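Local atomic coordinates of AB hydrolase-1 domain-containing protein (Streptococcus mutans, PDB entry 4L9A), a protein that probably hydrolyses carboxylic esters, as a carboxylesterase-like member of the alpha/beta hydrolase superfamily. Residues 179-182 against 183-187; 273-276 against 277-280; 86-89 against 90-93; 98-101 against 102-106; 196-199 against 200-204. All coordinates share one frame; numbering follows the deposited sequence.

Contact 1. Residues 179-182 against 183-187; sequences KDLS and RSHFS
Phe186 closes back on Ser182 just past the C-terminal part of helix 171-185, laying the edge of its ring near the Ser182 carbonyl. CD2 is the atom that touches, 3.3 Å from Ser182 O, which lies in the ring plane, and the same CD2 comes within 4.0 Å of Ser182 CB. The ring gets there because CG stands anti to the carbonyl carbon (chi1 -74°). Ser182 O also takes the backbone N-H of His185 at 3.1 Å, from well above the carbonyl plane, and a weak bond from Phe186 N.

The Ser182 hydroxyl turns between its own N and carbonyl carbon (chi1 58°), back into the helix. There OG bonds to Leu178 O and receives the indole NE1 of Trp195. On the His185 ring, CD2 approaches Leu181 O at 3.2 Å, and Ser184 CB sits over the centre of one face. A water donates to Asp180 O at 2.7 Å and also bonds Ser184 OG. Arg183 NH1 lies 4.5 Å from Asp180 OD1, opposite charges near each other but beyond a salt bridge.

Beyond helix 171-185 the chain turns into helix 188-206, with Ser187 as N-cap, its OG taking Gln190 N. Both helices come between sheet strands 134-141 and 235-239, a position consistent with the helical cap of many alpha/beta hydrolases. Phe191 and Leu194 of helix 188-206 pack on Ser182, while Trp272 of helix 270-273 meets the Phe186 ring edge-to-face and Ala60 and Asn61 touch it from helix 60-63.

Contact 2. Residues 273-276 against 277-280; sequences SETN and SILE
Ile278 reaches back over the carbonyl of Glu274 in the N-terminal turn of helix 275-287, the last helix of this alpha/beta hydrolase fold. Glu274, which follows the short helix 270-273, holds the N-cap position, and its carbonyl O accepts the first bond of the turn, from Ile278 N at 3.0 Å, nearly straight (161°) and in the carbonyl plane. Ile278 CG1 crowds the same oxygen at 3.1 Å; this branch lies anti to the carbonyl carbon (chi1 -63°), beside the backbone N, which carries it toward Glu274. A water accepts from Ser277 N at 2.9 Å and donates a weak bond to Glu274 OE1.

Next comes Thr275, whose O receives Leu279 N at 2.9 Å. Its hydroxyl OG1 is bonded to Lys65 NZ, while its methyl CG2 lies 4.4 Å from Ile278 CD1. Ile62 of helix 60-63 packs on Thr275, Ile278 and Leu279, and Phe238 of strand 235-239 touches Ile278 and Ser277. Asn276 joins through its backbone: its O accepts from Glu280 N at 3.1 Å, with Glu280 CB 3.4 Å from that oxygen.

Contact 3. Residues 86-89 against 90-93; sequences SNQA and NVGL. With GOL (glycerol), chain C.
A type I beta turn from Gln88 to Val91, entered through an Asx turn at Asn87, brings these neighbours together on the protein surface. The beta turn closes with Val91 N donating to Gln88 O at 2.9 Å, fairly straight (161°) but from above the carbonyl plane. In the Asx turn, Asn87 OD1 accepts from Ala89 N, also 2.9 Å and also out of plane. The same OD1 takes a second N-H, from Lys215.

The Gln88 chain folds at chi2 (-68°), and its side chain runs at a slant past Val91, with Gln88 OE1 3.6 Å from both Val91 CG1 and Val91 CG2.

A glycerol, probably from the crystallisation liquor, is held between two amides. Asn87 ND2 gives a hydrogen bond to its O3 and Asn90 ND2 one to its O1, each 2.9 Å. A water joins the group, donating to Asn87 O at 2.8 Å, accepting from Asn90 N at 2.9 Å, and bonding glycerol O2 as well.

The turn lies in the loop between strand 71-75 and helix 93-106. Backbone bonding between Gln88 and Lys215 ties it to another part of the chain, and Pro78 and Asn79 pack on Gln88. Gly92 then serves as N-cap, its N bonded to Asp95 OD2, and Leu93 begins the helix against Phe122 and Gln126 of helix 120-130.

Contact 4. Residues 98-101 against 102-106; sequences NAIL and MIFEH
Ile100 and Phe104, one turn apart, run alongside each other, the Ile100 CG2 methyl 3.7 Å from Phe104 CE1. Their backbones are joined directly: Phe104 N donates to Ile100 O at 2.8 Å, in the carbonyl plane. Three further i to i+4 bonds run in step with it. Met102, present as selenomethionine, gives its N-H to Asn98 O at 3.1 Å; Ile103 N serves Ala99 O and Glu105 N serves Leu101 O. All four carbonyls of residues 98-101 are thereby satisfied within the helix. His106 N makes two weak bonds, to Met102 O and Ile103 O.

This is helix 93-106, one of the helices flanking the central sheet of the alpha/beta hydrolase fold, and its apolar side faces the strands. Ile103 meets Leu73 and Ile75 of strand 71-75, Phe104 touches Val45 of strand 43-47, and Ile127 of helix 120-130 packs on both Ile100 and Phe104.

Side-chain carbons pad the carbonyls as well. Ile103 CG1 sits 3.3 Å from Ala99 O, and Glu105 CG is 3.2 Å from Leu101 O because the chain turns beside its own N (chi1 -59°). Farther along, Phe104 O accepts from Lys133 NZ, and His106 NE2 is hydrogen-bonded to Glu24 OE2. Phe104 meets the rings of Tyr112 and Phe109, each in an edge-to-face pairing.

Contact 5. Residues 196-199 against 200-204; sequences RGYD and YCQRQ
Arg196 O is gripped twice: Tyr200 N donates to it at 3.0 Å, and a water donates at 2.7 Å. That water also lies in the plane of the Arg203 guanidinium, at its edge, taking a weak bond from NH2. The bend of Arg203 at chi3 (53°) folds the guanidinium back along the helix, so that Asp199 O faces it from over one side, 3.5 Å from NH1 without a hydrogen bond; that oxygen is bonded instead to Arg203 N.

A second water bridges two side chains. It bonds Tyr198 OH at 2.8 Å and accepts from Gln202 NE2 at 2.6 Å, while Gln202 OE1 pairs with Gln209 NE2. Tyr198 CE1 comes to 4.4 Å of Gln202 CB. Cys201 N to Gly197 O (2.9 Å, 171°) is straighter than the Tyr200 bond. Gln204 NE2 lies 3.4 Å above one face of the Tyr200 ring, offset toward its rim.

All this is regular alpha-helix, the second half of helix 188-206, which follows helix 171-185 in what is consistent with a cap between strands 134-141 and 235-239. Within the helix the Tyr198 ring meets Trp195; Tyr200 meets Tyr82, and Phe52, from a loop, packs against Tyr198, Cys201 and Gln202.

Overall arrangement
Along the chain the order is contact 3, contact 4, contact 1, contact 5, contact 2. Contact 3 leads directly into helix 93-106, which carries contact 4; their centres are about 17 Å apart. Contacts 1 and 5 occupy the consecutive helices 171-185 and 188-206, with centres about 18 Å apart and nearest atoms about 5 Å. Contact 2, on the last helix 275-287, touches contact 1 where His185 CE1 packs on Ser273 CB at 3.4 Å. Contacts 1 and 4 lie on opposite sides of the chain's centre, about 32 Å between centres. Contacts 1 and 5 belong to the insertion between strands 134-141 and 235-239, consistent with a cap; contacts 2, 3 and 4 belong to the part flanking the sheet.

Contact 1. Residues 179-182 against 183-187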
loop_
_atom_site.group_PDB
_atom_site.type_symbol
_atom_site.label_atom_id
_atom_site.label_comp_id
_atom_site.label_asym_id
_atom_site.label_seq_id
_atom_site.Cartn_x
_atom_site.Cartn_y
_atom_site.Cartn_z
ATOM N N LYS A 179 10.343 3.467 -14.350
ATOM C CA LYS A 179 9.995 3.000 -15.685
ATOM C C LYS A 179 10.716 1.704 -16.026
ATOM O O LYS A 179 10.103 0.766 -16.535
ATOM C CB LYS A 179 10.330 4.058 -16.743
ATOM C CG LYS A 179 9.366 5.239 -16.816
ATOM C CD LYS A 179 8.524 5.180 -18.086
ATOM C CE LYS A 179 7.349 6.165 -18.069
ATOM N NZ LYS A 179 7.767 7.593 -18.091
ATOM N N ASP A 180 12.022 1.658 -15.769
ATOM C CA ASP A 180 12.815 0.450 -16.047
ATOM C C ASP A 180 12.336 -0.719 -15.190
ATOM O O ASP A 180 12.187 -1.847 -15.667
ATOM C CB ASP A 180 14.310 0.692 -15.805
ATOM C CG ASP A 180 14.922 1.616 -16.845
ATOM O OD1 ASP A 180 14.313 1.784 -17.929
ATOM O OD2 ASP A 180 16.009 2.176 -16.584
ATOM N N LEU A 181 12.087 -0.435 -13.921
ATOM C CA LEU A 181 11.691 -1.462 -12.977
ATOM C C LEU A 181 10.331 -2.050 -13.370
ATOM O O LEU A 181 10.178 -3.273 -13.479
ATOM C CB LEU A 181 11.637 -0.860 -11.572
ATOM C CG LEU A 181 11.752 -1.819 -10.399
ATOM C CD1 LEU A 181 13.049 -2.596 -10.511
ATOM C CD2 LEU A 181 11.673 -1.062 -9.076
ATOM N N SER A 182 9.346 -1.177 -13.579
ATOM C CA SER A 182 7.995 -1.623 -13.937
ATOM C C SER A 182 7.980 -2.330 -15.295
ATOM O O SER A 182 7.239 -3.300 -15.497
ATOM C CB SER A 182 6.997 -0.452 -13.913
ATOM O OG SER A 182 7.397 0.588 -14.790
ATOM N N ARG A 183 8.803 -1.838 -16.218
ATOM C CA ARG A 183 8.936 -2.439 -17.543
ATOM C C ARG A 183 9.365 -3.912 -17.451
ATOM O O ARG A 183 8.913 -4.758 -18.231
ATOM C CB ARG A 183 9.934 -1.643 -18.394
ATOM C CG ARG A 183 9.771 -1.822 -19.912
ATOM C CD ARG A 183 10.672 -0.864 -20.697
ATOM N NE ARG A 183 9.890 0.022 -21.561
ATOM C CZ ARG A 183 9.879 1.350 -21.469
ATOM N NH1 ARG A 183 10.619 1.970 -20.555
ATOM N NH2 ARG A 183 9.130 2.063 -22.298
ATOM N N SER A 184 10.225 -4.224 -16.486
ATOM C CA SER A 184 10.726 -5.587 -16.330
ATOM C C SER A 184 9.691 -6.520 -15.707
ATOM O O SER A 184 9.754 -7.731 -15.891
ATOM C CB SER A 184 11.995 -5.589 -15.471
ATOM O OG SER A 184 13.035 -4.858 -16.102
ATOM N N HIS A 185 8.732 -5.962 -14.977
ATOM C CA HIS A 185 7.851 -6.808 -14.180
ATOM C C HIS A 185 6.386 -6.829 -14.612
ATOM O O HIS A 185 5.585 -7.568 -14.041
ATOM C CB HIS A 185 7.978 -6.453 -12.695
ATOM C CG HIS A 185 9.358 -6.661 -12.157
ATOM N ND1 HIS A 185 9.996 -7.879 -12.218
ATOM C CD2 HIS A 185 10.230 -5.809 -11.566
ATOM C CE1 HIS A 185 11.201 -7.775 -11.683
ATOM N NE2 HIS A 185 11.367 -6.528 -11.278
ATOM N N PHE A 186 6.031 -6.018 -15.602
ATOM C CA PHE A 186 4.652 -6.006 -16.089
ATOM C C PHE A 186 4.623 -6.343 -17.577
ATOM O O PHE A 186 5.612 -6.143 -18.277
ATOM C CB PHE A 186 3.995 -4.636 -15.888
ATOM C CG PHE A 186 3.621 -4.324 -14.467
ATOM C CD1 PHE A 186 2.425 -4.783 -13.928
ATOM C CD2 PHE A 186 4.443 -3.532 -13.678
ATOM C CE1 PHE A 186 2.071 -4.476 -12.614
ATOM C CE2 PHE A 186 4.097 -3.223 -12.371
ATOM C CZ PHE A 186 2.907 -3.692 -11.840
ATOM N N SER A 187 3.487 -6.848 -18.053
ATOM C CA SER A 187 3.270 -7.001 -19.488
ATOM C C SER A 187 3.280 -5.602 -20.098
ATOM O O SER A 187 3.048 -4.612 -19.396
ATOM C CB SER A 187 1.916 -7.662 -19.748
ATOM O OG SER A 187 0.872 -6.851 -19.228
HETATM O O HOH W 1 13.387 -2.656 -17.893
#

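Contact 2. Residues 273-276 against 277-280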
loop_
_atom_site.group_PDB
_atom_site.type_symbol
_atom_site.label_atom_id
_atom_site.label_comp_id
_atom_site.label_asym_id
_atom_site.label_seq_id
_atom_site.Cartn_x
_atom_site.Cartn_y
_atom_site.Cartn_z
ATOM N N SER A 273 7.420 -7.557 -8.297
ATOM C CA SER A 273 8.389 -8.559 -8.750
ATOM C C SER A 273 8.339 -9.914 -8.026
ATOM O O SER A 273 8.893 -10.908 -8.514
ATOM C CB SER A 273 9.811 -7.990 -8.613
ATOM O OG SER A 273 10.076 -7.646 -7.260
ATOM N N GLU A 274 7.712 -9.968 -6.857
ATOM C CA GLU A 274 7.785 -11.194 -6.060
ATOM C C GLU A 274 6.423 -11.849 -5.834
ATOM O O GLU A 274 6.193 -12.470 -4.791
ATOM C CB GLU A 274 8.489 -10.912 -4.725
ATOM C CG GLU A 274 9.908 -10.354 -4.871
ATOM C CD GLU A 274 10.837 -11.291 -5.623
ATOM O OE1 GLU A 274 10.685 -12.524 -5.491
ATOM O OE2 GLU A 274 11.717 -10.793 -6.357
ATOM N N THR A 275 5.534 -11.746 -6.823
ATOM C CA THR A 275 4.132 -12.120 -6.614
ATOM C C THR A 275 3.886 -13.631 -6.582
ATOM O O THR A 275 2.906 -14.094 -6.001
ATOM C CB THR A 275 3.171 -11.404 -7.614
ATOM O OG1 THR A 275 3.482 -11.793 -8.957
ATOM C CG2 THR A 275 3.317 -9.921 -7.490
ATOM N N ASN A 276 4.776 -14.405 -7.192
ATOM C CA ASN A 276 4.682 -15.856 -7.087
ATOM C C ASN A 276 4.872 -16.296 -5.645
ATOM O O ASN A 276 4.117 -17.126 -5.131
ATOM C CB ASN A 276 5.704 -16.550 -7.993
ATOM C CG ASN A 276 5.295 -16.519 -9.456
ATOM O OD1 ASN A 276 4.107 -16.595 -9.785
ATOM N ND2 ASN A 276 6.276 -16.401 -10.343
ATOM N N SER A 277 5.885 -15.730 -4.996
ATOM C CA SER A 277 6.145 -16.006 -3.595
ATOM C C SER A 277 5.030 -15.467 -2.706
ATOM O O SER A 277 4.581 -16.146 -1.776
ATOM C CB SER A 277 7.488 -15.410 -3.175
ATOM O OG SER A 277 7.731 -15.636 -1.800
ATOM N N ILE A 278 4.582 -14.249 -2.993
ATOM C CA ILE A 278 3.504 -13.643 -2.221
ATOM C C ILE A 278 2.248 -14.508 -2.271
ATOM O O ILE A 278 1.652 -14.817 -1.237
ATOM C CB ILE A 278 3.205 -12.203 -2.708
ATOM C CG1 ILE A 278 4.442 -11.321 -2.487
ATOM C CG2 ILE A 278 1.972 -11.634 -1.997
ATOM C CD1 ILE A 278 4.390 -9.980 -3.245
ATOM N N LEU A 279 1.861 -14.920 -3.473
ATOM C CA LEU A 279 0.672 -15.751 -3.628
ATOM C C LEU A 279 0.799 -17.079 -2.892
ATOM O O LEU A 279 -0.150 -17.567 -2.276
ATOM C CB LEU A 279 0.370 -15.985 -5.111
ATOM C CG LEU A 279 -0.632 -14.996 -5.712
ATOM C CD1 LEU A 279 -2.018 -15.220 -5.120
ATOM C CD2 LEU A 279 -0.189 -13.554 -5.508
ATOM N N GLU A 280 1.978 -17.670 -2.965
ATOM C CA GLU A 280 2.247 -18.920 -2.263
ATOM C C GLU A 280 1.975 -18.764 -0.750
ATOM O O GLU A 280 1.260 -19.567 -0.149
ATOM C CB GLU A 280 3.700 -19.328 -2.519
ATOM C CG GLU A 280 4.042 -20.758 -2.218
ATOM C CD GLU A 280 5.468 -21.080 -2.627
ATOM O OE1 GLU A 280 5.959 -20.469 -3.605
ATOM O OE2 GLU A 280 6.099 -21.929 -1.963
HETATM O O HOH W 2 8.342 -14.860 -6.264
#

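Contact 3. Residues 86-89 against 90-93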
loop_
_atom_site.group_PDB
_atom_site.type_symbol
_atom_site.label_atom_id
_atom_site.label_comp_id
_atom_site.label_asym_id
_atom_site.label_seq_id
_atom_site.Cartn_x
_atom_site.Cartn_y
_atom_site.Cartn_z
ATOM N N SER A 86 -6.139 17.576 -4.243
ATOM C CA SER A 86 -6.624 18.529 -3.257
ATOM C C SER A 86 -5.522 18.760 -2.219
ATOM O O SER A 86 -4.666 17.892 -2.002
ATOM C CB SER A 86 -7.883 17.999 -2.564
ATOM O OG SER A 86 -7.602 16.815 -1.829
ATOM N N ASN A 87 -5.541 19.928 -1.584
ATOM C CA ASN A 87 -4.583 20.210 -0.523
ATOM C C ASN A 87 -4.801 19.237 0.631
ATOM O O ASN A 87 -5.938 19.055 1.077
ATOM C CB ASN A 87 -4.740 21.640 -0.023
ATOM C CG ASN A 87 -3.526 22.110 0.763
ATOM O OD1 ASN A 87 -2.686 21.300 1.161
ATOM N ND2 ASN A 87 -3.415 23.410 0.967
ATOM N N GLN A 88 -3.718 18.617 1.109
ATOM C CA GLN A 88 -3.778 17.684 2.241
ATOM C C GLN A 88 -3.250 18.291 3.557
ATOM O O GLN A 88 -3.207 17.619 4.586
ATOM C CB GLN A 88 -3.048 16.369 1.901
ATOM C CG GLN A 88 -3.723 15.576 0.756
ATOM C CD GLN A 88 -5.075 15.014 1.159
ATOM O OE1 GLN A 88 -5.164 14.094 1.980
ATOM N NE2 GLN A 88 -6.137 15.576 0.594
ATOM N N ALA A 89 -2.889 19.570 3.523
ATOM C CA ALA A 89 -2.385 20.282 4.698
ATOM C C ALA A 89 -3.182 20.084 5.984
ATOM O O ALA A 89 -2.593 19.994 7.062
ATOM C CB ALA A 89 -2.253 21.775 4.404
ATOM N N ASN A 90 -4.512 20.045 5.891
ATOM C CA ASN A 90 -5.342 19.921 7.090
ATOM C C ASN A 90 -5.880 18.510 7.307
ATOM O O ASN A 90 -6.803 18.312 8.091
ATOM C CB ASN A 90 -6.501 20.927 7.060
ATOM C CG ASN A 90 -6.035 22.340 7.275
ATOM O OD1 ASN A 90 -5.181 22.591 8.124
ATOM N ND2 ASN A 90 -6.583 23.280 6.498
ATOM N N VAL A 91 -5.315 17.543 6.587
ATOM C CA VAL A 91 -5.758 16.153 6.679
ATOM C C VAL A 91 -4.823 15.404 7.626
ATOM O O VAL A 91 -3.610 15.565 7.550
ATOM C CB VAL A 91 -5.790 15.486 5.287
ATOM C CG1 VAL A 91 -6.251 14.049 5.390
ATOM C CG2 VAL A 91 -6.721 16.287 4.339
ATOM N N GLY A 92 -5.388 14.631 8.548
ATOM C CA GLY A 92 -4.582 13.808 9.438
ATOM C C GLY A 92 -4.788 12.346 9.117
ATOM O O GLY A 92 -5.747 11.999 8.424
ATOM N N LEU A 93 -3.896 11.482 9.603
ATOM C CA LEU A 93 -4.026 10.049 9.344
ATOM C C LEU A 93 -5.412 9.572 9.786
ATOM O O LEU A 93 -6.028 8.718 9.151
ATOM C CB LEU A 93 -2.940 9.249 10.078
ATOM C CG LEU A 93 -2.947 7.735 9.833
ATOM C CD1 LEU A 93 -2.855 7.417 8.332
ATOM C CD2 LEU A 93 -1.823 7.015 10.636
HETATM C C1 GOL C . -8.635 23.455 3.042
HETATM O O1 GOL C . -8.627 23.071 4.398
HETATM C C2 GOL C . -7.294 24.087 2.710
HETATM O O2 GOL C . -6.266 23.206 3.101
HETATM C C3 GOL C . -7.214 24.317 1.208
HETATM O O3 GOL C . -5.950 24.854 0.893
HETATM O O HOH W 3 -6.243 20.357 3.572
HETATM O O HOH W 4 -1.064 17.003 7.203
#

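Contact 4. Residues 98-101 against 102-106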
loop_
_atom_site.group_PDB
_atom_site.type_symbol
_atom_site.label_atom_id
_atom_site.label_comp_id
_atom_site.label_asym_id
_atom_site.label_seq_id
_atom_site.Cartn_x
_atom_site.Cartn_y
_atom_site.Cartn_z
ATOM N N ASN A 98 -10.594 7.342 8.645
ATOM C CA ASN A 98 -12.053 7.463 8.662
ATOM C C ASN A 98 -12.652 7.382 7.258
ATOM O O ASN A 98 -13.698 6.777 7.062
ATOM C CB ASN A 98 -12.522 8.734 9.403
ATOM C CG ASN A 98 -12.328 8.627 10.912
ATOM O OD1 ASN A 98 -12.161 7.528 11.436
ATOM N ND2 ASN A 98 -12.347 9.762 11.612
ATOM N N ALA A 99 -11.974 7.968 6.276
ATOM C CA ALA A 99 -12.463 7.898 4.898
ATOM C C ALA A 99 -12.425 6.453 4.402
ATOM O O ALA A 99 -13.369 5.977 3.782
ATOM C CB ALA A 99 -11.640 8.792 3.993
ATOM N N ILE A 100 -11.335 5.745 4.689
ATOM C CA ILE A 100 -11.232 4.347 4.281
ATOM C C ILE A 100 -12.313 3.488 4.930
ATOM O O ILE A 100 -12.929 2.657 4.264
ATOM C CB ILE A 100 -9.828 3.763 4.557
ATOM C CG1 ILE A 100 -8.794 4.496 3.702
ATOM C CG2 ILE A 100 -9.797 2.262 4.275
ATOM C CD1 ILE A 100 -7.333 4.165 4.038
ATOM N N LEU A 101 -12.554 3.691 6.223
ATOM C CA LEU A 101 -13.624 2.964 6.915
ATOM C C LEU A 101 -15.028 3.218 6.343
ATOM O O LEU A 101 -15.883 2.328 6.347
ATOM C CB LEU A 101 -13.602 3.268 8.414
ATOM C CG LEU A 101 -12.364 2.735 9.138
ATOM C CD1 LEU A 101 -12.285 3.354 10.529
ATOM C CD2 LEU A 101 -12.397 1.207 9.212
HETATM N N MSE A 102 -15.268 4.434 5.872
HETATM C CA MSE A 102 -16.515 4.747 5.190
HETATM C C MSE A 102 -16.602 3.938 3.910
HETATM O O MSE A 102 -17.669 3.440 3.536
HETATM C CB MSE A 102 -16.549 6.215 4.815
HETATM C CG MSE A 102 -17.119 7.123 5.854
HETATM SE SE MSE A 102 -17.683 8.729 4.907
HETATM C CE MSE A 102 -18.991 7.907 3.702
ATOM N N ILE A 103 -15.475 3.843 3.220
ATOM C CA ILE A 103 -15.399 3.046 2.008
ATOM C C ILE A 103 -15.660 1.580 2.346
ATOM O O ILE A 103 -16.383 0.899 1.626
ATOM C CB ILE A 103 -14.051 3.242 1.282
ATOM C CG1 ILE A 103 -13.918 4.698 0.818
ATOM C CG2 ILE A 103 -13.936 2.299 0.092
ATOM C CD1 ILE A 103 -12.573 5.064 0.190
ATOM N N PHE A 104 -15.102 1.096 3.458
ATOM C CA PHE A 104 -15.377 -0.276 3.871
ATOM C C PHE A 104 -16.889 -0.479 4.026
ATOM O O PHE A 104 -17.440 -1.469 3.555
ATOM C CB PHE A 104 -14.679 -0.635 5.191
ATOM C CG PHE A 104 -13.260 -1.141 5.027
ATOM C CD1 PHE A 104 -12.448 -0.668 4.007
ATOM C CD2 PHE A 104 -12.749 -2.102 5.894
ATOM C CE1 PHE A 104 -11.147 -1.133 3.854
ATOM C CE2 PHE A 104 -11.451 -2.574 5.745
ATOM C CZ PHE A 104 -10.648 -2.086 4.722
ATOM N N GLU A 105 -17.547 0.459 4.702
ATOM C CA GLU A 105 -18.982 0.329 4.986
ATOM C C GLU A 105 -19.835 0.417 3.721
ATOM O O GLU A 105 -20.983 -0.020 3.702
ATOM C CB GLU A 105 -19.442 1.384 5.999
ATOM C CG GLU A 105 -18.720 1.315 7.338
ATOM C CD GLU A 105 -18.739 -0.078 7.948
ATOM O OE1 GLU A 105 -19.848 -0.628 8.143
ATOM O OE2 GLU A 105 -17.643 -0.621 8.224
ATOM N N HIS A 106 -19.264 0.987 2.670
ATOM C CA HIS A 106 -19.953 1.141 1.397
ATOM C C HIS A 106 -20.157 -0.196 0.686
ATOM O O HIS A 106 -21.081 -0.336 -0.116
ATOM C CB HIS A 106 -19.164 2.100 0.507
ATOM C CG HIS A 106 -19.859 2.475 -0.767
ATOM N ND1 HIS A 106 -20.943 3.328 -0.805
ATOM C CD2 HIS A 106 -19.596 2.145 -2.056
ATOM C CE1 HIS A 106 -21.325 3.496 -2.059
ATOM N NE2 HIS A 106 -20.519 2.795 -2.839
#

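Contact 5. Residues 196-199 against 200-204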
loop_
_atom_site.group_PDB
_atom_site.type_symbol
_atom_site.label_atom_id
_atom_site.label_comp_id
_atom_site.label_asym_id
_atom_site.label_seq_id
_atom_site.Cartn_x
_atom_site.Cartn_y
_atom_site.Cartn_z
ATOM N N ARG A 196 -0.244 5.251 -17.600
ATOM C CA ARG A 196 -1.367 6.136 -17.916
ATOM C C ARG A 196 -1.917 6.761 -16.634
ATOM O O ARG A 196 -2.247 7.936 -16.608
ATOM C CB ARG A 196 -2.474 5.403 -18.674
ATOM C CG ARG A 196 -2.155 5.148 -20.124
ATOM C CD ARG A 196 -3.341 4.546 -20.870
ATOM N NE ARG A 196 -2.943 4.152 -22.223
ATOM C CZ ARG A 196 -2.793 2.892 -22.622
ATOM N NH1 ARG A 196 -3.028 1.888 -21.777
ATOM N NH2 ARG A 196 -2.415 2.637 -23.871
ATOM N N GLY A 197 -1.996 5.979 -15.563
ATOM C CA GLY A 197 -2.454 6.507 -14.288
ATOM C C GLY A 197 -1.489 7.512 -13.673
ATOM O O GLY A 197 -1.892 8.579 -13.194
ATOM N N TYR A 198 -0.207 7.163 -13.669
ATOM C CA TYR A 198 0.829 8.089 -13.226
ATOM C C TYR A 198 0.711 9.424 -13.953
ATOM O O TYR A 198 0.703 10.489 -13.333
ATOM C CB TYR A 198 2.214 7.494 -13.498
ATOM C CG TYR A 198 3.352 8.356 -13.001
ATOM C CD1 TYR A 198 3.776 9.457 -13.722
ATOM C CD2 TYR A 198 3.991 8.067 -11.802
ATOM C CE1 TYR A 198 4.810 10.247 -13.266
ATOM C CE2 TYR A 198 5.022 8.847 -11.339
ATOM C CZ TYR A 198 5.429 9.934 -12.073
ATOM O OH TYR A 198 6.460 10.717 -11.622
ATOM N N ASP A 199 0.656 9.358 -15.276
ATOM C CA ASP A 199 0.681 10.553 -16.104
ATOM C C ASP A 199 -0.606 11.382 -15.927
ATOM O O ASP A 199 -0.582 12.613 -16.002
ATOM C CB ASP A 199 0.871 10.182 -17.578
ATOM C CG ASP A 199 2.255 9.601 -17.872
ATOM O OD1 ASP A 199 3.192 9.824 -17.076
ATOM O OD2 ASP A 199 2.406 8.935 -18.919
ATOM N N TYR A 200 -1.729 10.703 -15.713
ATOM C CA TYR A 200 -2.994 11.395 -15.487
ATOM C C TYR A 200 -2.892 12.142 -14.164
ATOM O O TYR A 200 -3.208 13.321 -14.080
ATOM C CB TYR A 200 -4.143 10.397 -15.439
ATOM C CG TYR A 200 -5.435 10.956 -14.888
ATOM C CD1 TYR A 200 -5.724 10.885 -13.528
ATOM C CD2 TYR A 200 -6.374 11.548 -15.732
ATOM C CE1 TYR A 200 -6.907 11.386 -13.022
ATOM C CE2 TYR A 200 -7.560 12.057 -15.239
ATOM C CZ TYR A 200 -7.824 11.972 -13.890
ATOM O OH TYR A 200 -9.003 12.478 -13.402
ATOM N N CYS A 201 -2.431 11.441 -13.133
ATOM C CA CYS A 201 -2.230 12.056 -11.825
ATOM C C CYS A 201 -1.303 13.284 -11.898
ATOM O O CYS A 201 -1.628 14.364 -11.386
ATOM C CB CYS A 201 -1.650 11.028 -10.848
ATOM S SG CYS A 201 -1.365 11.715 -9.220
ATOM N N GLN A 202 -0.142 13.122 -12.526
ATOM C CA GLN A 202 0.812 14.227 -12.616
ATOM C C GLN A 202 0.232 15.418 -13.367
ATOM O O GLN A 202 0.476 16.576 -13.018
ATOM C CB GLN A 202 2.108 13.781 -13.292
ATOM C CG GLN A 202 3.082 14.947 -13.552
ATOM C CD GLN A 202 3.702 15.479 -12.264
ATOM O OE1 GLN A 202 3.222 16.452 -11.672
ATOM N NE2 GLN A 202 4.773 14.834 -11.822
ATOM N N ARG A 203 -0.537 15.127 -14.406
ATOM C CA ARG A 203 -1.212 16.177 -15.148
ATOM C C ARG A 203 -2.150 16.978 -14.233
ATOM O O ARG A 203 -2.098 18.208 -14.213
ATOM C CB ARG A 203 -1.968 15.572 -16.329
ATOM C CG ARG A 203 -2.726 16.580 -17.174
ATOM C CD ARG A 203 -3.186 15.964 -18.491
ATOM N NE ARG A 203 -3.945 14.718 -18.328
ATOM C CZ ARG A 203 -3.459 13.499 -18.566
ATOM N NH1 ARG A 203 -2.206 13.344 -18.980
ATOM N NH2 ARG A 203 -4.227 12.430 -18.394
ATOM N N GLN A 204 -3.007 16.291 -13.481
ATOM C CA GLN A 204 -3.890 16.988 -12.547
ATOM C C GLN A 204 -3.070 17.752 -11.487
ATOM O O GLN A 204 -3.407 18.872 -11.111
ATOM C CB GLN A 204 -4.865 16.011 -11.865
ATOM C CG GLN A 204 -5.574 15.037 -12.812
ATOM C CD GLN A 204 -6.293 15.731 -13.964
ATOM O OE1 GLN A 204 -6.965 16.749 -13.775
ATOM N NE2 GLN A 204 -6.145 15.181 -15.170
HETATM O O HOH W 5 -2.716 9.446 -18.855
HETATM O O HOH W 6 6.577 13.189 -12.825
#